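Local coordinates for twin-arginine translocation pathway signal protein (Burkholderia phytofirmans, PDB 2RJO) that probably serves as a periplasmic sugar-binding protein of the two-lobed type, and holds beta-D-galactopyranose between its lobes, at residues L58-G63 with A83-A89; D117-E123 with E153-L158; A183-Q188 with G211-L216; L237-K241 with V291-V296. All coordinates share one frame; numbering follows the deposited sequence.

Contact 1: L58-G63 with A83-A89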
# COMPACT_ATOMS: atom_id res chain seq x y z
N LEU A 58 2.40 19.02 -14.90
CA LEU A 58 3.20 18.70 -16.07
C LEU A 58 3.34 19.95 -16.93
O LEU A 58 4.36 20.15 -17.57
CB LEU A 58 2.56 17.56 -16.87
CG LEU A 58 2.61 16.15 -16.28
CD1 LEU A 58 1.84 15.20 -17.18
CD2 LEU A 58 4.05 15.67 -16.14
N GLN A 59 2.30 20.79 -16.92
CA GLN A 59 2.29 22.03 -17.68
C GLN A 59 3.19 23.13 -17.11
O GLN A 59 3.94 23.77 -17.85
CB GLN A 59 0.88 22.59 -17.78
CG GLN A 59 -0.02 21.90 -18.76
CD GLN A 59 -1.34 22.63 -18.90
OE1 GLN A 59 -1.37 23.81 -19.31
NE2 GLN A 59 -2.44 21.96 -18.56
N LYS A 60 3.10 23.36 -15.80
CA LYS A 60 3.91 24.38 -15.16
C LYS A 60 5.39 24.05 -15.07
O LYS A 60 6.20 24.91 -14.76
CB LYS A 60 3.39 24.69 -13.75
CG LYS A 60 2.12 25.53 -13.73
CD LYS A 60 2.27 26.85 -14.50
CE LYS A 60 3.29 27.78 -13.84
NZ LYS A 60 3.61 28.91 -14.77
N THR A 61 5.75 22.79 -15.32
CA THR A 61 7.16 22.40 -15.25
C THR A 61 7.69 22.12 -16.65
O THR A 61 8.85 21.74 -16.81
CB THR A 61 7.38 21.14 -14.38
OG1 THR A 61 6.57 20.07 -14.86
CG2 THR A 61 7.04 21.43 -12.92
N GLY A 62 6.85 22.31 -17.66
CA GLY A 62 7.28 22.03 -19.01
C GLY A 62 7.80 20.61 -19.11
O GLY A 62 8.72 20.33 -19.87
N GLY A 63 7.21 19.72 -18.32
CA GLY A 63 7.63 18.33 -18.33
C GLY A 63 8.80 18.00 -17.43
O GLY A 63 9.06 16.82 -17.17
N ALA A 83 0.21 10.72 -20.04
CA ALA A 83 0.44 12.15 -19.86
C ALA A 83 1.92 12.46 -19.58
O ALA A 83 2.46 13.43 -20.11
CB ALA A 83 -0.42 12.66 -18.71
N CYS A 84 2.56 11.64 -18.76
CA CYS A 84 3.97 11.86 -18.46
C CYS A 84 4.84 11.61 -19.68
O CYS A 84 5.76 12.38 -19.97
CB CYS A 84 4.42 10.92 -17.33
SG CYS A 84 3.65 11.24 -15.74
N SER A 85 4.53 10.53 -20.39
CA SER A 85 5.27 10.15 -21.58
C SER A 85 5.30 11.24 -22.65
O SER A 85 6.33 11.49 -23.26
CB SER A 85 4.67 8.87 -22.18
OG SER A 85 5.43 8.41 -23.28
N LYS A 86 4.16 11.89 -22.88
CA LYS A 86 4.08 12.95 -23.87
C LYS A 86 4.74 14.23 -23.37
O LYS A 86 5.22 15.04 -24.16
CB LYS A 86 2.63 13.24 -24.23
CG LYS A 86 1.96 12.13 -25.02
CD LYS A 86 0.46 12.31 -25.04
CE LYS A 86 -0.21 11.24 -25.89
NZ LYS A 86 -1.69 11.33 -25.76
N ALA A 87 4.74 14.43 -22.06
CA ALA A 87 5.35 15.61 -21.47
C ALA A 87 6.86 15.41 -21.34
O ALA A 87 7.60 16.37 -21.15
CB ALA A 87 4.76 15.87 -20.12
N GLY A 88 7.32 14.17 -21.46
CA GLY A 88 8.74 13.90 -21.33
C GLY A 88 9.16 13.75 -19.88
O GLY A 88 10.35 13.69 -19.57
N ALA A 89 8.18 13.71 -18.98
CA ALA A 89 8.47 13.54 -17.56
C ALA A 89 8.73 12.06 -17.28
O ALA A 89 8.54 11.21 -18.15
CB ALA A 89 7.30 14.04 -16.74
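The flat groups that meet at this contact are peptide units, with no ring or planar side chain among them: Ala87 O receives the CA-H of Gly63 (CA to O 3.4 Å, angle at H 146°), and Gly63 O abuts the methyl of Ala89. This is one corner of the alpha/beta sandwich of the N-terminal lobe. Helices 47-60 and 74-87 end here side by side, each just before it hands the chain to one of the paired parallel strands 65-69 and 90-94. Both helices stop in a Schellman motif. In the first, Gly62 takes positive phi and Gly63 N bonds back to Leu58 O at 3.0 Å; in the second, Gly88 has that role and Ala89 N reaches Cys84 O at 2.9 Å. Gly63, itself at positive phi, has only hydrogens on its CA, which lets the carbonyl of Ala87 come so near. In the last turn of helix 47-60, Leu58 fills the gap between the helices. Its CG lies anti to its own carbonyl carbon (chi1 -72°), and the methyl groups then part company: CD1 goes to Ala83, meeting its CB at 3.7 Å, whereas CD2 points to the second Schellman turn. There CD2 touches the Ala87 methyl at 4.0 Å and, a little nearer, the CB of Ala89 at 3.7 Å.

Contact 2: D117-E123 with E153-L158; sequences DGVAYGE and ERKAGL. With GAL (beta-D-galactopyranose), chain B.
Beside the galactose pocket, helices 118-132 and 149-163 cross backbone to backbone, and one of them carries the pocket residue Arg154. Gly118 and Gly122 on one side and Gly157 on the other present bare CA atoms, so that the short segment axes come within 6.4 Å at a crossing angle of -46°. Carbonyls press on CA-H groups in both directions: Gly118 O on Arg154 CA (3.1 Å), Glu153 O on Val119 CA, and Gly157 O on Glu123 CA. The spacing of Gly118 and Gly122 is that of a GxxxG motif, whose smooth ridge suits such close helix contacts with CA-H...O pairs. Val119 lays CG2 across the CB of Glu153 at about a right angle, with Ala156 CB further along. At the start of helix 118-132, Asp117 is the N-cap: OD1 accepts Ala120 N at 2.9 Å, from well above the carboxylate plane. Glu153 OE1 comes to the same helix start through a weak bond from Gly118 N (3.3 Å). Arg154 leads its side chain away from the crossing, extended from CG to NE (chi2 171°), which carries the guanidinium out to the sugar; galactose O3 lies in its plane, at its edge. NH1 and NH2 both donate to that O3, at 2.9 and 3.0 Å; Trp95 makes a cation-pi contact with Arg154, and Ala204 O takes a further bond from NH1.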
# COMPACT_ATOMS: atom_id res chain seq x y z
N ASP A 117 3.51 -8.89 -3.19
CA ASP A 117 2.66 -10.06 -3.44
C ASP A 117 1.49 -10.09 -2.45
O ASP A 117 1.59 -10.70 -1.38
CB ASP A 117 3.51 -11.32 -3.29
CG ASP A 117 2.74 -12.58 -3.59
OD1 ASP A 117 1.49 -12.54 -3.61
OD2 ASP A 117 3.40 -13.62 -3.80
N GLY A 118 0.38 -9.45 -2.82
CA GLY A 118 -0.77 -9.41 -1.94
C GLY A 118 -1.43 -10.76 -1.66
O GLY A 118 -2.07 -10.93 -0.61
N VAL A 119 -1.27 -11.71 -2.58
CA VAL A 119 -1.86 -13.02 -2.40
C VAL A 119 -1.12 -13.77 -1.30
O VAL A 119 -1.73 -14.42 -0.45
CB VAL A 119 -1.79 -13.87 -3.69
CG1 VAL A 119 -2.55 -15.19 -3.50
CG2 VAL A 119 -2.37 -13.09 -4.86
N ALA A 120 0.21 -13.65 -1.31
CA ALA A 120 1.03 -14.32 -0.32
C ALA A 120 0.83 -13.73 1.07
O ALA A 120 0.49 -14.44 2.02
CB ALA A 120 2.49 -14.24 -0.72
N TYR A 121 1.03 -12.42 1.19
CA TYR A 121 0.87 -11.75 2.47
C TYR A 121 -0.55 -11.80 3.01
O TYR A 121 -0.74 -11.88 4.22
CB TYR A 121 1.35 -10.31 2.36
CG TYR A 121 2.84 -10.22 2.16
CD1 TYR A 121 3.73 -10.62 3.16
CD2 TYR A 121 3.37 -9.77 0.96
CE1 TYR A 121 5.11 -10.58 2.96
CE2 TYR A 121 4.75 -9.73 0.75
CZ TYR A 121 5.61 -10.13 1.75
OH TYR A 121 6.97 -10.07 1.53
N GLY A 122 -1.54 -11.74 2.13
CA GLY A 122 -2.92 -11.80 2.57
C GLY A 122 -3.18 -13.16 3.20
O GLY A 122 -3.87 -13.28 4.21
N GLU A 123 -2.60 -14.18 2.58
CA GLU A 123 -2.74 -15.54 3.08
C GLU A 123 -1.94 -15.66 4.36
O GLU A 123 -2.28 -16.44 5.24
CB GLU A 123 -2.23 -16.54 2.04
CG GLU A 123 -1.98 -17.94 2.59
CD GLU A 123 -1.99 -19.01 1.51
OE1 GLU A 123 -1.37 -18.80 0.45
OE2 GLU A 123 -2.61 -20.07 1.75
N GLU A 153 -5.68 -8.90 -4.70
CA GLU A 153 -4.69 -9.91 -4.34
C GLU A 153 -4.79 -10.34 -2.88
O GLU A 153 -4.79 -11.52 -2.60
CB GLU A 153 -3.28 -9.41 -4.65
CG GLU A 153 -3.12 -8.92 -6.08
CD GLU A 153 -1.66 -8.74 -6.49
OE1 GLU A 153 -0.87 -8.22 -5.67
OE2 GLU A 153 -1.33 -9.10 -7.64
N ARG A 154 -4.87 -9.38 -1.95
CA ARG A 154 -4.97 -9.71 -0.52
C ARG A 154 -6.23 -10.54 -0.24
O ARG A 154 -6.20 -11.49 0.55
CB ARG A 154 -4.98 -8.41 0.30
CG ARG A 154 -3.71 -7.59 0.11
CD ARG A 154 -3.78 -6.20 0.74
NE ARG A 154 -2.63 -5.39 0.33
CZ ARG A 154 -2.41 -4.13 0.70
NH1 ARG A 154 -3.26 -3.50 1.51
NH2 ARG A 154 -1.33 -3.50 0.26
N LYS A 155 -7.32 -10.18 -0.90
CA LYS A 155 -8.57 -10.90 -0.75
C LYS A 155 -8.37 -12.31 -1.29
O LYS A 155 -8.95 -13.28 -0.78
CB LYS A 155 -9.69 -10.23 -1.54
CG LYS A 155 -11.00 -10.97 -1.46
CD LYS A 155 -12.03 -10.35 -2.38
CE LYS A 155 -13.38 -11.03 -2.22
NZ LYS A 155 -14.33 -10.57 -3.26
N ALA A 156 -7.55 -12.42 -2.32
CA ALA A 156 -7.27 -13.71 -2.92
C ALA A 156 -6.45 -14.51 -1.91
O ALA A 156 -6.60 -15.73 -1.79
CB ALA A 156 -6.49 -13.52 -4.22
N GLY A 157 -5.58 -13.81 -1.19
CA GLY A 157 -4.77 -14.46 -0.18
C GLY A 157 -5.65 -14.97 0.95
O GLY A 157 -5.40 -16.05 1.49
N LEU A 158 -6.69 -14.20 1.29
CA LEU A 158 -7.62 -14.58 2.35
C LEU A 158 -8.35 -15.85 1.94
O LEU A 158 -8.32 -16.86 2.65
CB LEU A 158 -8.65 -13.47 2.60
CG LEU A 158 -9.83 -13.79 3.54
CD1 LEU A 158 -9.31 -14.16 4.92
CD2 LEU A 158 -10.77 -12.59 3.63
C1 GAL B . -4.01 2.27 0.76
C2 GAL B . -3.66 0.99 1.55
C3 GAL B . -2.42 0.33 0.91
C4 GAL B . -2.74 -0.00 -0.56
C5 GAL B . -3.11 1.34 -1.26
C6 GAL B . -3.44 1.05 -2.71
O1 GAL B . -5.18 2.87 1.34
O2 GAL B . -3.38 1.32 2.91
O3 GAL B . -2.09 -0.87 1.60
O4 GAL B . -3.86 -0.88 -0.60
O5 GAL B . -4.29 1.94 -0.63
O6 GAL B . -3.76 2.28 -3.33

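Contact 3: A183-Q188 with G211-L216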
# COMPACT_ATOMS: atom_id res chain seq x y z
N ALA A 183 -15.17 1.41 7.84
CA ALA A 183 -15.12 0.09 8.46
C ALA A 183 -15.84 0.07 9.81
O ALA A 183 -16.40 -0.95 10.20
CB ALA A 183 -13.68 -0.35 8.65
N PHE A 184 -15.81 1.19 10.51
CA PHE A 184 -16.45 1.30 11.81
C PHE A 184 -17.91 0.86 11.77
O PHE A 184 -18.27 -0.15 12.37
CB PHE A 184 -16.31 2.74 12.32
CG PHE A 184 -16.78 2.95 13.73
CD1 PHE A 184 -15.95 2.66 14.81
CD2 PHE A 184 -18.05 3.48 13.98
CE1 PHE A 184 -16.36 2.89 16.12
CE2 PHE A 184 -18.48 3.72 15.29
CZ PHE A 184 -17.64 3.43 16.37
N PRO A 185 -18.79 1.61 11.06
CA PRO A 185 -20.20 1.21 11.01
C PRO A 185 -20.46 -0.18 10.45
O PRO A 185 -21.51 -0.77 10.72
CB PRO A 185 -20.85 2.31 10.18
CG PRO A 185 -19.76 2.77 9.30
CD PRO A 185 -18.57 2.81 10.23
N ILE A 186 -19.54 -0.71 9.65
CA ILE A 186 -19.72 -2.04 9.09
C ILE A 186 -19.46 -3.09 10.18
O ILE A 186 -20.13 -4.12 10.24
CB ILE A 186 -18.78 -2.29 7.89
CG1 ILE A 186 -19.20 -1.41 6.71
CG2 ILE A 186 -18.82 -3.74 7.49
CD1 ILE A 186 -18.32 -1.57 5.47
N MSE A 187 -18.47 -2.82 11.05
CA MSE A 187 -18.14 -3.73 12.14
C MSE A 187 -19.30 -3.78 13.11
O MSE A 187 -19.64 -4.84 13.64
CB MSE A 187 -16.89 -3.25 12.88
CG MSE A 187 -15.69 -4.18 12.79
SE MSE A 187 -15.90 -5.80 13.56
CE MSE A 187 -15.51 -6.80 12.33
N GLN A 188 -19.91 -2.62 13.35
CA GLN A 188 -21.04 -2.52 14.26
C GLN A 188 -22.20 -3.37 13.80
O GLN A 188 -22.74 -4.16 14.57
CB GLN A 188 -21.51 -1.07 14.37
CG GLN A 188 -20.51 -0.15 15.01
CD GLN A 188 -21.08 1.22 15.25
OE1 GLN A 188 -21.47 1.94 14.31
NE2 GLN A 188 -21.14 1.61 16.52
N GLY A 211 -10.31 0.64 12.38
CA GLY A 211 -11.71 1.04 12.36
C GLY A 211 -12.50 -0.09 13.00
O GLY A 211 -13.43 0.16 13.76
N ALA A 212 -12.12 -1.32 12.69
CA ALA A 212 -12.78 -2.49 13.25
C ALA A 212 -12.54 -2.52 14.77
O ALA A 212 -13.46 -2.76 15.55
CB ALA A 212 -12.24 -3.76 12.61
N ILE A 213 -11.31 -2.25 15.18
CA ILE A 213 -10.96 -2.25 16.59
C ILE A 213 -11.65 -1.13 17.37
O ILE A 213 -11.86 -1.26 18.57
CB ILE A 213 -9.44 -2.15 16.78
CG1 ILE A 213 -8.78 -3.42 16.22
CG2 ILE A 213 -9.12 -1.97 18.25
CD1 ILE A 213 -7.25 -3.35 16.13
N GLU A 214 -12.00 -0.04 16.70
CA GLU A 214 -12.68 1.06 17.38
C GLU A 214 -14.11 0.65 17.68
O GLU A 214 -14.69 1.09 18.68
CB GLU A 214 -12.68 2.31 16.51
CG GLU A 214 -11.32 2.99 16.43
CD GLU A 214 -11.31 4.11 15.41
OE1 GLU A 214 -11.62 3.84 14.23
OE2 GLU A 214 -10.98 5.26 15.79
N ALA A 215 -14.68 -0.17 16.82
CA ALA A 215 -16.03 -0.66 17.00
C ALA A 215 -16.01 -1.70 18.12
O ALA A 215 -16.88 -1.71 18.99
CB ALA A 215 -16.54 -1.28 15.70
N LEU A 216 -15.01 -2.58 18.10
CA LEU A 216 -14.89 -3.59 19.16
C LEU A 216 -14.72 -2.90 20.52
O LEU A 216 -15.37 -3.27 21.49
CB LEU A 216 -13.68 -4.49 18.92
CG LEU A 216 -13.72 -5.37 17.67
CD1 LEU A 216 -12.38 -6.09 17.54
CD2 LEU A 216 -14.87 -6.36 17.76
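Met187, present as selenomethionine, reaches from helix 180-194 into the side of helix 206-218. Its CB presses on the methyl of Ala215 at 3.5 Å. CG lies still closer to the backbone, 3.4 Å from Ala212 CA, and also touches the Ala212 methyl. Bends at chi2 and chi3 set SE 4.4 Å from Leu216 CD2 and the terminal CE 4.5 Å from Ala212 CB. Its chi1 of -116° is nearly eclipsed, and the CB and CG contacts are tighter than usual. One turn earlier Phe184, with CG anti to its backbone N (chi1 -173°), swings its ring alongside the same helix. Gly211 O lies near the ring plane at its edge, as does CD of Pro185, where the helix kinks, and CE1 reaches Glu214 C at 3.5 Å. Ala183 CB meets Gly211 CA at the N-terminal end of both segments, whose axes pass at 7.6 Å and -47°. Both helices pack on one face of the second lobe's parallel sheet: Ala183 and Ala212 rest on Leu142, and Met187 on Val140 of strand 137-143. With no polar bond joining the segments, the fit rests on apolar packing, small residues of helix 206-218 receiving two large side chains.

Contact 4: L237-K241 with V291-V296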
# COMPACT_ATOMS: atom_id res chain seq x y z
N LEU A 237 1.08 -0.62 14.54
CA LEU A 237 2.10 -1.26 15.37
C LEU A 237 1.76 -1.13 16.85
O LEU A 237 1.99 -2.05 17.63
CB LEU A 237 3.48 -0.63 15.10
CG LEU A 237 4.06 -0.83 13.71
CD1 LEU A 237 5.39 -0.09 13.58
CD2 LEU A 237 4.24 -2.31 13.44
N VAL A 238 1.23 0.03 17.23
CA VAL A 238 0.84 0.26 18.61
C VAL A 238 -0.24 -0.74 19.00
O VAL A 238 -0.19 -1.35 20.08
CB VAL A 238 0.32 1.69 18.80
CG1 VAL A 238 -0.23 1.88 20.20
CG2 VAL A 238 1.44 2.67 18.54
N ALA A 239 -1.21 -0.92 18.12
CA ALA A 239 -2.29 -1.86 18.38
C ALA A 239 -1.73 -3.27 18.50
O ALA A 239 -2.29 -4.10 19.22
CB ALA A 239 -3.33 -1.81 17.28
N ILE A 240 -0.64 -3.56 17.81
CA ILE A 240 -0.07 -4.91 17.90
C ILE A 240 0.62 -5.12 19.24
O ILE A 240 0.48 -6.18 19.87
CB ILE A 240 0.95 -5.19 16.76
CG1 ILE A 240 0.24 -5.23 15.41
CG2 ILE A 240 1.67 -6.51 17.02
CD1 ILE A 240 1.16 -5.50 14.26
N LYS A 241 1.37 -4.13 19.69
CA LYS A 241 2.06 -4.26 20.96
C LYS A 241 1.06 -4.33 22.11
O LYS A 241 1.35 -4.88 23.16
CB LYS A 241 3.01 -3.08 21.20
CG LYS A 241 3.97 -3.34 22.34
CD LYS A 241 4.08 -2.16 23.29
CE LYS A 241 5.09 -1.11 22.82
NZ LYS A 241 5.34 -0.14 23.93
N VAL A 291 4.78 -8.61 10.58
CA VAL A 291 4.97 -8.14 11.95
C VAL A 291 3.92 -8.67 12.91
O VAL A 291 2.73 -8.69 12.62
CB VAL A 291 4.99 -6.59 12.00
CG1 VAL A 291 3.75 -6.03 11.34
CG2 VAL A 291 5.07 -6.11 13.44
N THR A 292 4.40 -9.12 14.07
CA THR A 292 3.56 -9.66 15.12
C THR A 292 4.21 -9.23 16.45
O THR A 292 5.26 -8.61 16.42
CB THR A 292 3.50 -11.20 15.02
OG1 THR A 292 2.65 -11.72 16.04
CG2 THR A 292 4.89 -11.79 15.17
N LYS A 293 3.60 -9.55 17.59
CA LYS A 293 4.19 -9.13 18.86
C LYS A 293 5.62 -9.60 19.07
O LYS A 293 6.38 -8.95 19.79
CB LYS A 293 3.33 -9.56 20.06
CG LYS A 293 2.42 -8.44 20.58
CD LYS A 293 1.90 -8.65 22.02
CE LYS A 293 0.76 -9.65 22.09
NZ LYS A 293 0.24 -9.85 23.49
N THR A 294 6.00 -10.70 18.44
CA THR A 294 7.36 -11.20 18.63
C THR A 294 8.44 -10.32 18.02
O THR A 294 9.55 -10.26 18.53
CB THR A 294 7.49 -12.64 18.11
OG1 THR A 294 7.35 -12.66 16.69
CG2 THR A 294 6.41 -13.52 18.74
N ASN A 295 8.11 -9.61 16.94
CA ASN A 295 9.10 -8.73 16.34
C ASN A 295 8.60 -7.29 16.26
O ASN A 295 9.25 -6.45 15.65
CB ASN A 295 9.46 -9.21 14.93
CG ASN A 295 8.35 -8.97 13.94
OD1 ASN A 295 7.18 -9.11 14.27
ND2 ASN A 295 8.71 -8.61 12.71
N VAL A 296 7.46 -7.01 16.88
CA VAL A 296 6.92 -5.66 16.79
C VAL A 296 7.86 -4.57 17.29
O VAL A 296 7.96 -3.50 16.69
CB VAL A 296 5.58 -5.53 17.54
CG1 VAL A 296 5.78 -5.74 19.03
CG2 VAL A 296 4.98 -4.16 17.26
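The last turn of helix 234-241, which follows strand 227-228 of the second lobe's parallel sheet, faces an irregular turn that leaves strand 283-291 of the mixed sheet, the backbones closest at Lys241 and Lys293 with CA atoms 5.7 Å apart. Leu237 and Ile240 reach from the helix to Val291 and Val296, which stand at the two ends of the turn. Leu237 CD2 meets Val291 CG2 at 3.9 Å, the side chains crossing at about a right angle. Ile240 divides its branches: CD1 runs to Val291 CG1, also at 3.9 Å, while CG2, anti to the backbone N, lies over the peptide joining Thr292 and Lys293 and touches Val296 CG2. That valine methyl lies 3.7 Å from Leu237 O. On the exposed side the aliphatic part of Lys293 passes across the helix end, its CG 3.1 Å from Ile240 O. Within the turn, Asn295 OD1 accepts Thr292 N in the carbonyl plane at 2.8 Å in an almost straight bond (172°), and its ND2 holds Phe290 O. Asn295 stands just before helix 296-302, whose Val299 packs on both Leu237 and Val291. Apolar packing thus joins elements that follow two different sheets; the turn's polar groups bond within it or to Phe290 and Ser248, and the Asn295 amide, with backbone bonds to Thr292 O, helps hold its shape.

Contacts 2, 3 and 4 lie on the far side of the chain's centre from contact 1, whose centre is 35 Å from that of contact 2 and 43 Å from those of contacts 3 and 4. Contact 2 alone includes a residue of the galactose pocket, Arg154; Asp70, Asp231, Asn205, Arg13 and Tyr20 also bond the sugar. Contacts 3 and 4 stand back from it, the side chains of Ala183 and Val291 each about 12 Å away. Nearest atoms are about 4 Å apart between contacts 3 and 4, and about 8 Å between contacts 2 and 4. All four follow one another along the chain without interleaving.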